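Local structure of UDP-N-Acetylglucosamine 2-Epimerase (Thermus thermophilus, 1V4V) at residues A[38-43]-A[50-55]; A[190-195]-A[261-266]; A[203-208]-A[297-302]; A[311-316]-A[346-351]. The protein probably catalyses the interconversion of UDP-N-acetylglucosamine and its 2-epimer UDP-N-acetylmannosamine, working as a two-domain homodimer of GT-B-like fold. All coordinates share one frame; numbering follows the deposited sequence.

Contact 1: residues A[38-43]-A[50-55]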
loop_
_atom_site.group_PDB
_atom_site.type_symbol
_atom_site.label_atom_id
_atom_site.label_comp_id
_atom_site.label_asym_id
_atom_site.label_seq_id
_atom_site.Cartn_x
_atom_site.Cartn_y
_atom_site.Cartn_z
ATOM N N VAL A 38 -19.560 -8.335 10.378
ATOM C CA VAL A 38 -18.237 -8.472 10.977
ATOM C C VAL A 38 -17.514 -9.742 10.556
ATOM O O VAL A 38 -18.044 -10.849 10.676
ATOM C CB VAL A 38 -18.322 -8.446 12.526
ATOM C CG1 VAL A 38 -16.972 -8.803 13.139
ATOM C CG2 VAL A 38 -18.754 -7.070 12.993
ATOM N N LEU A 39 -16.296 -9.562 10.057
ATOM C CA LEU A 39 -15.442 -10.669 9.653
ATOM C C LEU A 39 -14.252 -10.648 10.602
ATOM O O LEU A 39 -13.479 -9.693 10.588
ATOM C CB LEU A 39 -14.934 -10.475 8.218
ATOM C CG LEU A 39 -13.820 -11.435 7.777
ATOM C CD1 LEU A 39 -14.333 -12.870 7.767
ATOM C CD2 LEU A 39 -13.323 -11.039 6.394
ATOM N N LEU A 40 -14.118 -11.670 11.444
ATOM C CA LEU A 40 -12.980 -11.726 12.360
ATOM C C LEU A 40 -11.799 -12.280 11.582
ATOM O O LEU A 40 -11.955 -13.207 10.787
ATOM C CB LEU A 40 -13.291 -12.614 13.569
ATOM C CG LEU A 40 -14.466 -12.123 14.424
ATOM C CD1 LEU A 40 -14.543 -12.943 15.704
ATOM C CD2 LEU A 40 -14.286 -10.643 14.751
ATOM N N THR A 41 -10.615 -11.722 11.821
ATOM C CA THR A 41 -9.425 -12.136 11.089
ATOM C C THR A 41 -8.250 -12.564 11.972
ATOM O O THR A 41 -7.144 -12.780 11.471
ATOM C CB THR A 41 -8.940 -10.979 10.188
ATOM O OG1 THR A 41 -8.572 -9.866 11.013
ATOM C CG2 THR A 41 -10.038 -10.533 9.234
ATOM N N GLY A 42 -8.493 -12.691 13.273
ATOM C CA GLY A 42 -7.435 -13.051 14.201
ATOM C C GLY A 42 -7.356 -14.487 14.694
ATOM O O GLY A 42 -8.038 -15.383 14.184
ATOM N N GLN A 43 -6.524 -14.689 15.715
ATOM C CA GLN A 43 -6.278 -16.007 16.297
ATOM C C GLN A 43 -7.157 -16.430 17.469
ATOM O O GLN A 43 -7.254 -17.618 17.765
ATOM C CB GLN A 43 -4.823 -16.102 16.762
ATOM C CG GLN A 43 -3.779 -15.888 15.688
ATOM C CD GLN A 43 -2.377 -15.821 16.266
ATOM O OE1 GLN A 43 -2.075 -14.958 17.090
ATOM N NE2 GLN A 43 -1.513 -16.734 15.837
ATOM N N GLN A 50 -16.081 -12.453 22.945
ATOM C CA GLN A 50 -16.525 -11.963 24.241
ATOM C C GLN A 50 -16.344 -10.453 24.357
ATOM O O GLN A 50 -17.102 -9.778 25.056
ATOM C CB GLN A 50 -15.746 -12.661 25.357
ATOM C CG GLN A 50 -16.481 -12.696 26.681
ATOM C CD GLN A 50 -17.782 -13.469 26.586
ATOM O OE1 GLN A 50 -17.785 -14.666 26.294
ATOM N NE2 GLN A 50 -18.897 -12.787 26.828
ATOM N N ALA A 51 -15.337 -9.924 23.669
ATOM C CA ALA A 51 -15.064 -8.494 23.694
ATOM C C ALA A 51 -16.180 -7.725 22.994
ATOM O O ALA A 51 -16.591 -6.656 23.443
ATOM C CB ALA A 51 -13.729 -8.210 23.024
ATOM N N LEU A 52 -16.669 -8.277 21.891
ATOM C CA LEU A 52 -17.741 -7.640 21.139
ATOM C C LEU A 52 -19.074 -7.735 21.879
ATOM O O LEU A 52 -20.010 -6.999 21.578
ATOM C CB LEU A 52 -17.862 -8.279 19.752
ATOM C CG LEU A 52 -16.770 -7.893 18.747
ATOM C CD1 LEU A 52 -16.848 -8.781 17.511
ATOM C CD2 LEU A 52 -16.934 -6.428 18.367
ATOM N N SER A 53 -19.149 -8.637 22.854
ATOM C CA SER A 53 -20.372 -8.827 23.633
ATOM C C SER A 53 -20.820 -7.565 24.356
ATOM O O SER A 53 -22.009 -7.241 24.360
ATOM C CB SER A 53 -20.188 -9.955 24.651
ATOM O OG SER A 53 -20.060 -11.208 24.003
ATOM N N LEU A 54 -19.876 -6.858 24.973
ATOM C CA LEU A 54 -20.197 -5.629 25.693
ATOM C C LEU A 54 -20.993 -4.672 24.831
ATOM O O LEU A 54 -21.928 -4.033 25.306
ATOM C CB LEU A 54 -18.929 -4.903 26.154
ATOM C CG LEU A 54 -19.194 -3.473 26.664
ATOM C CD1 LEU A 54 -19.890 -3.534 28.018
ATOM C CD2 LEU A 54 -17.901 -2.693 26.775
ATOM N N PHE A 55 -20.616 -4.568 23.561
ATOM C CA PHE A 55 -21.288 -3.653 22.649
ATOM C C PHE A 55 -22.496 -4.265 21.960
ATOM O O PHE A 55 -23.129 -3.623 21.128
ATOM C CB PHE A 55 -20.299 -3.143 21.597
ATOM C CG PHE A 55 -18.988 -2.689 22.175
ATOM C CD1 PHE A 55 -17.919 -3.572 22.287
ATOM C CD2 PHE A 55 -18.828 -1.384 22.630
ATOM C CE1 PHE A 55 -16.708 -3.163 22.845
ATOM C CE2 PHE A 55 -17.622 -0.964 23.190
ATOM C CZ PHE A 55 -16.560 -1.856 23.298
#
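Leu52 reaches from helix 45-53 to Val38 and Leu40 on strand 34-40, so this is strand-to-helix packing inside one beta-alpha-beta unit, strand 34-40, helix 45-53 and strand 61-62. One methyl does the work: Leu52 CD1 lies 4.2 Å from Leu40 CD2 and 4.4 Å from Val38 CG1, bridging two residues whose side chains leave the same face of the strand. The CB of Leu52 already heads for the strand, and chi1 of -75° with an extended chi2 (169°) continues the branch toward it. This is the buried, better-packed side, although the methyls are only in loose van der Waals contact; Phe12 of strand 6-12 backs both Val38 and Leu40, while Ala18 of helix 15-29 touches Leu52. The other side of the helix is looser: Gln50 is exposed and Ser53 partly so, and neither meets the strand. Polar work is done elsewhere, with Val38 N bonded to Asp60 OD2 and the backbone paired with Arg61 of the neighbouring strand. Between these segments the contact is purely apolar, with no hydrogen bond or charge pair, so it depends on fit and burial and little on direction.

Contact 2: residues A[190-195]-A[261-266]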
loop_
_atom_site.group_PDB
_atom_site.type_symbol
_atom_site.label_atom_id
_atom_site.label_comp_id
_atom_site.label_asym_id
_atom_site.label_seq_id
_atom_site.Cartn_x
_atom_site.Cartn_y
_atom_site.Cartn_z
ATOM N N ARG A 190 -21.535 -1.764 33.836
ATOM C CA ARG A 190 -22.132 -1.685 35.161
ATOM C C ARG A 190 -21.054 -1.461 36.208
ATOM O O ARG A 190 -20.001 -2.098 36.177
ATOM C CB ARG A 190 -22.892 -2.970 35.486
ATOM C CG ARG A 190 -24.229 -3.092 34.785
ATOM C CD ARG A 190 -24.885 -4.421 35.110
ATOM N NE ARG A 190 -24.127 -5.539 34.558
ATOM C CZ ARG A 190 -24.443 -6.817 34.737
ATOM N NH1 ARG A 190 -25.506 -7.146 35.461
ATOM N NH2 ARG A 190 -23.701 -7.768 34.185
ATOM N N LEU A 191 -21.321 -0.552 37.136
ATOM C CA LEU A 191 -20.362 -0.264 38.187
ATOM C C LEU A 191 -20.131 -1.484 39.057
ATOM O O LEU A 191 -20.936 -2.423 39.059
ATOM C CB LEU A 191 -20.850 0.884 39.072
ATOM C CG LEU A 191 -20.799 2.306 38.514
ATOM C CD1 LEU A 191 -22.157 2.679 37.951
ATOM C CD2 LEU A 191 -20.422 3.266 39.627
ATOM N N PRO A 192 -19.010 -1.498 39.794
ATOM C CA PRO A 192 -18.686 -2.617 40.681
ATOM C C PRO A 192 -19.837 -2.785 41.662
ATOM O O PRO A 192 -20.552 -1.828 41.952
ATOM C CB PRO A 192 -17.407 -2.149 41.364
ATOM C CG PRO A 192 -16.740 -1.352 40.285
ATOM C CD PRO A 192 -17.889 -0.542 39.725
ATOM N N GLU A 193 -20.010 -4.000 42.170
ATOM C CA GLU A 193 -21.085 -4.297 43.109
ATOM C C GLU A 193 -20.785 -3.873 44.540
ATOM O O GLU A 193 -19.632 -3.837 44.957
ATOM C CB GLU A 193 -21.384 -5.801 43.107
ATOM C CG GLU A 193 -22.011 -6.342 41.836
ATOM C CD GLU A 193 -23.464 -5.942 41.684
ATOM O OE1 GLU A 193 -24.165 -6.558 40.849
ATOM O OE2 GLU A 193 -23.906 -5.013 42.392
ATOM N N GLY A 194 -21.844 -3.558 45.280
ATOM C CA GLY A 194 -21.718 -3.189 46.681
ATOM C C GLY A 194 -21.002 -1.913 47.075
ATOM O O GLY A 194 -20.579 -1.781 48.224
ATOM N N LEU A 195 -20.858 -0.973 46.148
ATOM C CA LEU A 195 -20.187 0.278 46.479
ATOM C C LEU A 195 -21.058 1.120 47.398
ATOM O O LEU A 195 -22.285 1.020 47.370
ATOM C CB LEU A 195 -19.893 1.090 45.214
ATOM C CG LEU A 195 -18.825 0.578 44.249
ATOM C CD1 LEU A 195 -18.730 1.529 43.063
ATOM C CD2 LEU A 195 -17.484 0.477 44.973
ATOM N N ASP A 261 -10.195 -5.233 42.634
ATOM C CA ASP A 261 -9.295 -5.908 41.710
ATOM C C ASP A 261 -9.536 -5.211 40.377
ATOM O O ASP A 261 -10.556 -4.542 40.204
ATOM C CB ASP A 261 -9.650 -7.395 41.589
ATOM C CG ASP A 261 -9.148 -8.219 42.765
ATOM O OD1 ASP A 261 -9.563 -9.392 42.886
ATOM O OD2 ASP A 261 -8.337 -7.705 43.561
ATOM N N PRO A 262 -8.604 -5.345 39.425
ATOM C CA PRO A 262 -8.761 -4.707 38.114
ATOM C C PRO A 262 -10.147 -4.939 37.505
ATOM O O PRO A 262 -10.674 -6.051 37.537
ATOM C CB PRO A 262 -7.642 -5.338 37.298
ATOM C CG PRO A 262 -6.554 -5.486 38.327
ATOM C CD PRO A 262 -7.308 -6.040 39.519
ATOM N N LEU A 263 -10.727 -3.883 36.947
ATOM C CA LEU A 263 -12.057 -3.955 36.352
ATOM C C LEU A 263 -12.019 -4.177 34.845
ATOM O O LEU A 263 -11.001 -3.949 34.196
ATOM C CB LEU A 263 -12.828 -2.662 36.646
ATOM C CG LEU A 263 -13.019 -2.247 38.108
ATOM C CD1 LEU A 263 -13.627 -0.854 38.163
ATOM C CD2 LEU A 263 -13.901 -3.246 38.827
ATOM N N GLU A 264 -13.143 -4.623 34.294
ATOM C CA GLU A 264 -13.246 -4.851 32.859
ATOM C C GLU A 264 -13.477 -3.495 32.200
ATOM O O GLU A 264 -13.906 -2.547 32.858
ATOM C CB GLU A 264 -14.412 -5.793 32.545
ATOM C CG GLU A 264 -14.327 -7.131 33.261
ATOM C CD GLU A 264 -15.356 -8.130 32.766
ATOM O OE1 GLU A 264 -15.299 -8.504 31.573
ATOM O OE2 GLU A 264 -16.220 -8.545 33.569
ATOM N N TYR A 265 -13.192 -3.407 30.907
ATOM C CA TYR A 265 -13.353 -2.160 30.166
ATOM C C TYR A 265 -14.649 -1.418 30.500
ATOM O O TYR A 265 -14.623 -0.252 30.896
ATOM C CB TYR A 265 -13.297 -2.434 28.661
ATOM C CG TYR A 265 -13.176 -1.183 27.816
ATOM C CD1 TYR A 265 -12.103 -0.310 27.985
ATOM C CD2 TYR A 265 -14.126 -0.879 26.841
ATOM C CE1 TYR A 265 -11.974 0.839 27.204
ATOM C CE2 TYR A 265 -14.010 0.267 26.051
ATOM C CZ TYR A 265 -12.930 1.121 26.239
ATOM O OH TYR A 265 -12.804 2.254 25.466
ATOM N N GLY A 266 -15.779 -2.100 30.350
ATOM C CA GLY A 266 -17.060 -1.474 30.623
ATOM C C GLY A 266 -17.310 -1.051 32.060
ATOM O O GLY A 266 -17.819 0.043 32.308
#
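The carbonyl O of Arg190, the residue whose backbone comes up beside Gly266, is hydrogen-bonded to Ser267 OG. That bond ties the loop after helix 177-188 to the first turn of helix 265-273. Between the segments themselves the backbones stay apart: Arg190 N is 4.4 Å from Gly266 O and makes no hydrogen bond with it. Gly266 brings no side chain to this approach, and the Arg190 side chain sets off away from it.

Two residues further on, the contact turns apolar and closer. Pro192 CG sits opposite the fork of Leu263, 3.7 Å from Leu263 CD2 and 3.8 Å from Leu263 CD1, so both methyls share one ring carbon. The two side chains cross at about a right angle. Leu263 presents its fork this way because CG lies beside the backbone N and anti to the carbonyl carbon (chi1 -57°). Around this pair, Leu263 also packs on Met268 and Leu271, and Pro192 on Leu260 at the end of strand 257-260. Segment 261-266 leads from that strand into helix 265-273.

The loop runs from helix 177-188 to strand 200-203, the stretch that leads from the first sheet into the second. Its chemistry is split: a directional bond to Ser267 ties the Arg190 carbonyl to the helix start, whereas Pro192 and Leu263 meet through shape and burial, with no hydrogen bond between the two segments.

Contact 3: residues A[203-208]-A[297-302]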
loop_
_atom_site.group_PDB
_atom_site.type_symbol
_atom_site.label_atom_id
_atom_site.label_comp_id
_atom_site.label_asym_id
_atom_site.label_seq_id
_atom_site.Cartn_x
_atom_site.Cartn_y
_atom_site.Cartn_z
ATOM N N VAL A 203 -9.590 6.213 41.550
ATOM C CA VAL A 203 -8.141 6.272 41.686
ATOM C C VAL A 203 -7.480 5.112 40.964
ATOM O O VAL A 203 -7.957 3.972 41.031
ATOM C CB VAL A 203 -7.706 6.232 43.169
ATOM C CG1 VAL A 203 -6.188 6.168 43.261
ATOM C CG2 VAL A 203 -8.224 7.458 43.910
ATOM N N THR A 204 -6.377 5.418 40.288
ATOM C CA THR A 204 -5.604 4.427 39.544
ATOM C C THR A 204 -4.105 4.783 39.564
ATOM O O THR A 204 -3.702 5.887 39.181
ATOM C CB THR A 204 -6.103 4.327 38.076
ATOM O OG1 THR A 204 -6.945 3.176 37.940
ATOM C CG2 THR A 204 -4.946 4.243 37.091
HETATM N N MSE A 205 -3.280 3.865 40.062
HETATM C CA MSE A 205 -1.819 4.075 40.098
HETATM C C MSE A 205 -1.138 2.784 39.677
HETATM O O MSE A 205 -1.285 1.755 40.346
HETATM C CB MSE A 205 -1.413 4.435 41.538
HETATM C CG MSE A 205 -1.830 5.853 42.003
HETATM SE SE MSE A 205 -0.823 6.451 43.534
HETATM C CE MSE A 205 -1.672 5.350 44.818
ATOM N N HIS A 206 -0.406 2.817 38.570
ATOM C CA HIS A 206 0.287 1.618 38.096
ATOM C C HIS A 206 1.462 1.866 37.151
ATOM O O HIS A 206 1.991 0.914 36.575
ATOM C CB HIS A 206 -0.685 0.657 37.405
ATOM C CG HIS A 206 -1.236 1.184 36.115
ATOM N ND1 HIS A 206 -0.901 0.651 34.888
ATOM C CD2 HIS A 206 -2.094 2.199 35.860
ATOM C CE1 HIS A 206 -1.532 1.314 33.934
ATOM N NE2 HIS A 206 -2.264 2.257 34.498
ATOM N N ARG A 207 1.868 3.120 36.985
ATOM C CA ARG A 207 3.002 3.424 36.125
ATOM C C ARG A 207 4.214 2.788 36.797
ATOM O O ARG A 207 4.544 3.117 37.935
ATOM C CB ARG A 207 3.182 4.939 36.001
ATOM C CG ARG A 207 4.199 5.355 34.950
ATOM C CD ARG A 207 4.257 6.867 34.792
ATOM N NE ARG A 207 5.175 7.261 33.725
ATOM C CZ ARG A 207 5.016 6.948 32.442
ATOM N NH1 ARG A 207 3.971 6.231 32.053
ATOM N NH2 ARG A 207 5.907 7.351 31.545
ATOM N N ARG A 208 4.877 1.879 36.093
ATOM C CA ARG A 208 6.025 1.185 36.657
ATOM C C ARG A 208 7.083 2.082 37.289
ATOM O O ARG A 208 7.654 1.724 38.316
ATOM C CB ARG A 208 6.691 0.294 35.607
ATOM C CG ARG A 208 7.581 -0.757 36.241
ATOM C CD ARG A 208 8.662 -1.258 35.305
ATOM N NE ARG A 208 9.526 -2.226 35.977
ATOM C CZ ARG A 208 10.158 -1.994 37.126
ATOM N NH1 ARG A 208 10.027 -0.825 37.738
ATOM N NH2 ARG A 208 10.919 -2.936 37.668
ATOM N N VAL A 297 -6.754 14.343 37.317
ATOM C CA VAL A 297 -5.555 14.853 37.958
ATOM C C VAL A 297 -4.488 13.781 37.738
ATOM O O VAL A 297 -4.695 12.607 38.052
ATOM C CB VAL A 297 -5.751 15.124 39.470
ATOM C CG1 VAL A 297 -4.412 15.439 40.119
ATOM C CG2 VAL A 297 -6.697 16.273 39.663
ATOM N N VAL A 298 -3.358 14.191 37.173
ATOM C CA VAL A 298 -2.270 13.268 36.860
ATOM C C VAL A 298 -1.138 13.325 37.869
ATOM O O VAL A 298 -0.568 14.382 38.120
ATOM C CB VAL A 298 -1.704 13.556 35.447
ATOM C CG1 VAL A 298 -0.569 12.578 35.115
ATOM C CG2 VAL A 298 -2.822 13.446 34.413
ATOM N N LEU A 299 -0.816 12.170 38.445
ATOM C CA LEU A 299 0.245 12.080 39.433
ATOM C C LEU A 299 1.601 11.894 38.764
ATOM O O LEU A 299 2.244 10.852 38.893
ATOM C CB LEU A 299 -0.049 10.934 40.413
ATOM C CG LEU A 299 -0.810 11.302 41.696
ATOM C CD1 LEU A 299 -1.826 12.397 41.439
ATOM C CD2 LEU A 299 -1.471 10.053 42.254
ATOM N N ARG A 300 2.010 12.928 38.036
ATOM C CA ARG A 300 3.286 12.956 37.335
ATOM C C ARG A 300 3.762 14.402 37.295
ATOM O O ARG A 300 2.974 15.327 37.486
ATOM C CB ARG A 300 3.139 12.428 35.902
ATOM C CG ARG A 300 2.722 10.971 35.804
ATOM C CD ARG A 300 3.033 10.417 34.422
ATOM N NE ARG A 300 4.474 10.312 34.212
ATOM C CZ ARG A 300 5.054 10.161 33.024
ATOM N NH1 ARG A 300 4.320 10.099 31.923
ATOM N NH2 ARG A 300 6.375 10.071 32.941
ATOM N N ASN A 301 5.051 14.596 37.047
ATOM C CA ASN A 301 5.605 15.940 36.985
ATOM C C ASN A 301 5.463 16.522 35.585
ATOM O O ASN A 301 5.489 17.738 35.407
ATOM C CB ASN A 301 7.077 15.923 37.410
ATOM C CG ASN A 301 7.256 15.513 38.858
ATOM O OD1 ASN A 301 6.657 16.101 39.759
ATOM N ND2 ASN A 301 8.084 14.504 39.092
ATOM N N VAL A 302 5.299 15.649 34.597
ATOM C CA VAL A 302 5.144 16.080 33.211
ATOM C C VAL A 302 4.175 15.152 32.480
ATOM O O VAL A 302 3.982 14.005 32.886
ATOM C CB VAL A 302 6.506 16.072 32.474
ATOM C CG1 VAL A 302 7.026 14.648 32.357
ATOM C CG2 VAL A 302 6.364 16.705 31.099
#
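Arg207 and Arg300 lay their guanidinium groups over one another beside the second Rossmann-like sheet of this GT-B fold. Their segments leave the C-terminal ends of parallel strands 200-203 and 296-298, with strand 275-280 between them. The arginine chains cross at about a right angle, yet the flat ends are turned only 35° apart. Arg207, stretched from CG to NE, puts NE over the centre of the Arg300 group, 3.0 Å from Arg300 CZ; Arg300 folds at chi3 (69°) to meet it. Glu209 probably helps account for the pairing: its OE2 makes salt bridges with both Arg207 NE and Arg300 NH2, which is likely to offset part of their combined positive charge. A leucine in place of Arg207 would probably strip the Arg300 guanidinium of its stacked partner and leave Glu209 bonded to Arg300 alone of the two. Deeper in, selenomethionine Met205 and Leu299, the centre of an inverse gamma turn, meet obliquely, Met205 SE being 3.9 Å from Leu299 CD2; Met205 has two conformers, which makes this touch less certain. On the Arg300 face turned from Arg207, Val302 O lies 3.8 Å above the guanidinium plane, offset to its rim.

Contact 4: residues A[311-316]-A[346-351]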
loop_
_atom_site.group_PDB
_atom_site.type_symbol
_atom_site.label_atom_id
_atom_site.label_comp_id
_atom_site.label_asym_id
_atom_site.label_seq_id
_atom_site.Cartn_x
_atom_site.Cartn_y
_atom_site.Cartn_z
ATOM N N ALA A 311 -5.455 21.491 26.267
ATOM C CA ALA A 311 -6.910 21.555 26.174
ATOM C C ALA A 311 -7.582 21.836 27.519
ATOM O O ALA A 311 -8.749 22.222 27.563
ATOM C CB ALA A 311 -7.452 20.253 25.585
ATOM N N GLY A 312 -6.852 21.632 28.609
ATOM C CA GLY A 312 -7.411 21.882 29.930
ATOM C C GLY A 312 -8.305 20.762 30.434
ATOM O O GLY A 312 -9.228 20.996 31.216
ATOM N N ILE A 313 -8.029 19.538 29.995
ATOM C CA ILE A 313 -8.821 18.384 30.399
ATOM C C ILE A 313 -8.176 17.650 31.571
ATOM O O ILE A 313 -8.778 16.755 32.170
ATOM C CB ILE A 313 -8.996 17.399 29.220
ATOM C CG1 ILE A 313 -7.628 16.988 28.672
ATOM C CG2 ILE A 313 -9.825 18.046 28.116
ATOM C CD1 ILE A 313 -7.697 15.984 27.529
ATOM N N LEU A 314 -6.948 18.031 31.900
ATOM C CA LEU A 314 -6.237 17.398 33.004
ATOM C C LEU A 314 -5.398 18.419 33.749
ATOM O O LEU A 314 -5.088 19.489 33.226
ATOM C CB LEU A 314 -5.330 16.275 32.478
ATOM C CG LEU A 314 -4.133 16.671 31.602
ATOM C CD1 LEU A 314 -2.991 17.174 32.478
ATOM C CD2 LEU A 314 -3.667 15.463 30.802
ATOM N N LYS A 315 -5.029 18.073 34.975
ATOM C CA LYS A 315 -4.204 18.938 35.802
ATOM C C LYS A 315 -3.065 18.084 36.339
ATOM O O LYS A 315 -3.280 16.940 36.741
ATOM C CB LYS A 315 -5.033 19.503 36.961
ATOM C CG LYS A 315 -4.342 20.598 37.758
ATOM C CD LYS A 315 -5.275 21.189 38.809
ATOM C CE LYS A 315 -4.739 22.511 39.344
ATOM N NZ LYS A 315 -3.376 22.374 39.924
ATOM N N LEU A 316 -1.849 18.619 36.327
ATOM C CA LEU A 316 -0.708 17.874 36.845
ATOM C C LEU A 316 -0.602 18.107 38.341
ATOM O O LEU A 316 -0.763 19.233 38.817
ATOM C CB LEU A 316 0.585 18.322 36.166
ATOM C CG LEU A 316 0.825 17.867 34.724
ATOM C CD1 LEU A 316 2.086 18.533 34.192
ATOM C CD2 LEU A 316 0.973 16.348 34.675
ATOM N N ASN A 346 -12.809 18.213 23.962
ATOM C CA ASN A 346 -11.935 17.045 23.897
ATOM C C ASN A 346 -11.067 17.192 22.647
ATOM O O ASN A 346 -11.586 17.231 21.535
ATOM C CB ASN A 346 -12.765 15.764 23.799
ATOM C CG ASN A 346 -11.909 14.518 23.827
ATOM O OD1 ASN A 346 -10.916 14.421 23.109
ATOM N ND2 ASN A 346 -12.291 13.551 24.655
ATOM N N PRO A 347 -9.737 17.265 22.815
ATOM C CA PRO A 347 -8.817 17.416 21.684
ATOM C C PRO A 347 -8.625 16.155 20.845
ATOM O O PRO A 347 -7.897 16.178 19.855
ATOM C CB PRO A 347 -7.527 17.844 22.363
ATOM C CG PRO A 347 -7.551 17.000 23.603
ATOM C CD PRO A 347 -8.988 17.155 24.082
ATOM N N TYR A 348 -9.280 15.063 21.233
ATOM C CA TYR A 348 -9.149 13.798 20.511
ATOM C C TYR A 348 -10.341 13.475 19.617
ATOM O O TYR A 348 -10.202 12.768 18.620
ATOM C CB TYR A 348 -8.953 12.647 21.498
ATOM C CG TYR A 348 -7.901 12.917 22.548
ATOM C CD1 TYR A 348 -6.551 13.005 22.210
ATOM C CD2 TYR A 348 -8.261 13.103 23.882
ATOM C CE1 TYR A 348 -5.580 13.275 23.183
ATOM C CE2 TYR A 348 -7.303 13.371 24.856
ATOM C CZ TYR A 348 -5.968 13.456 24.500
ATOM O OH TYR A 348 -5.027 13.732 25.468
ATOM N N GLY A 349 -11.514 13.984 19.975
ATOM C CA GLY A 349 -12.706 13.718 19.189
ATOM C C GLY A 349 -13.948 14.123 19.958
ATOM O O GLY A 349 -13.891 14.261 21.178
ATOM N N ASP A 350 -15.062 14.306 19.255
ATOM C CA ASP A 350 -16.309 14.720 19.893
ATOM C C ASP A 350 -17.240 13.571 20.287
ATOM O O ASP A 350 -18.404 13.797 20.615
ATOM C CB ASP A 350 -17.054 15.719 18.990
ATOM C CG ASP A 350 -17.471 15.118 17.651
ATOM O OD1 ASP A 350 -17.900 15.889 16.764
ATOM O OD2 ASP A 350 -17.380 13.883 17.484
ATOM N N GLY A 351 -16.729 12.342 20.255
ATOM C CA GLY A 351 -17.537 11.193 20.630
ATOM C C GLY A 351 -18.458 10.671 19.544
ATOM O O GLY A 351 -19.199 9.704 19.758
#
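A Schellman motif closes helix 306-311, and its last helical residue, Ala311, packs on Pro347 in the loop before helix 353-364. Gly312 makes the turn with positive phi (80°), which suits glycine, and the chain swings on to Ile313. Ala311 CB sits 3.8 Å from both Pro347 CD and Pro347 CG. Ile313 CD1 adds the second touch, 3.9 Å from Pro347 CD and 3.8 Å from Tyr348 CE2, coming at the tyrosine ring obliquely. That methyl gets there because CG1 lies between the backbone N and the carbonyl carbon (chi1 56°) and CD1 extends from it. Pro347 CG also rests over the centre of one face of the Tyr348 ring, so proline, isoleucine and tyrosine form one apolar cluster. Were Pro347 a glycine, Ala311 CB and Ile313 CD1 would probably lose their ring partner, and that Tyr348 face its cover. Asn346 OD1 braces the loop, accepting from Tyr348 N at 2.6 Å, in the carbonyl plane (an Asx turn), and from Gly349 N at 3.2 Å, well above that plane (an Asx motif). A glycerol, probably from the crystallisation liquor, lies about 3 Å from the Tyr348 side chain. Helix 283-291 flanks the cluster, with Ala290 on Ile313 and Glu287 on Tyr348, and the Tyr348 backbone bonds Gln176, just ahead of helix 177-188.

Along the chain contact 1 comes first, in the first parallel sheet's domain; contacts 2 and 3 follow with their segments alternating, and contact 4 closes last. Contacts 2 to 4 involve the second sheet, segments 190-195 and 346-351 lying in connecting loops. Contacts 3 and 4 are neighbours, centres about 17 Å apart, because strands 296-298 and 314-316 run side by side: Val298 N and Lys315 O, 2.8 Å apart, probably form a hydrogen bond. Contacts 1 and 2 meet across the domain junction, where Leu54 CD2 is 4.1 Å from Gly266 CA. Contacts in both domains and at their junction suit a GT-B enzyme, whose substrate probably binds in the cleft between domains.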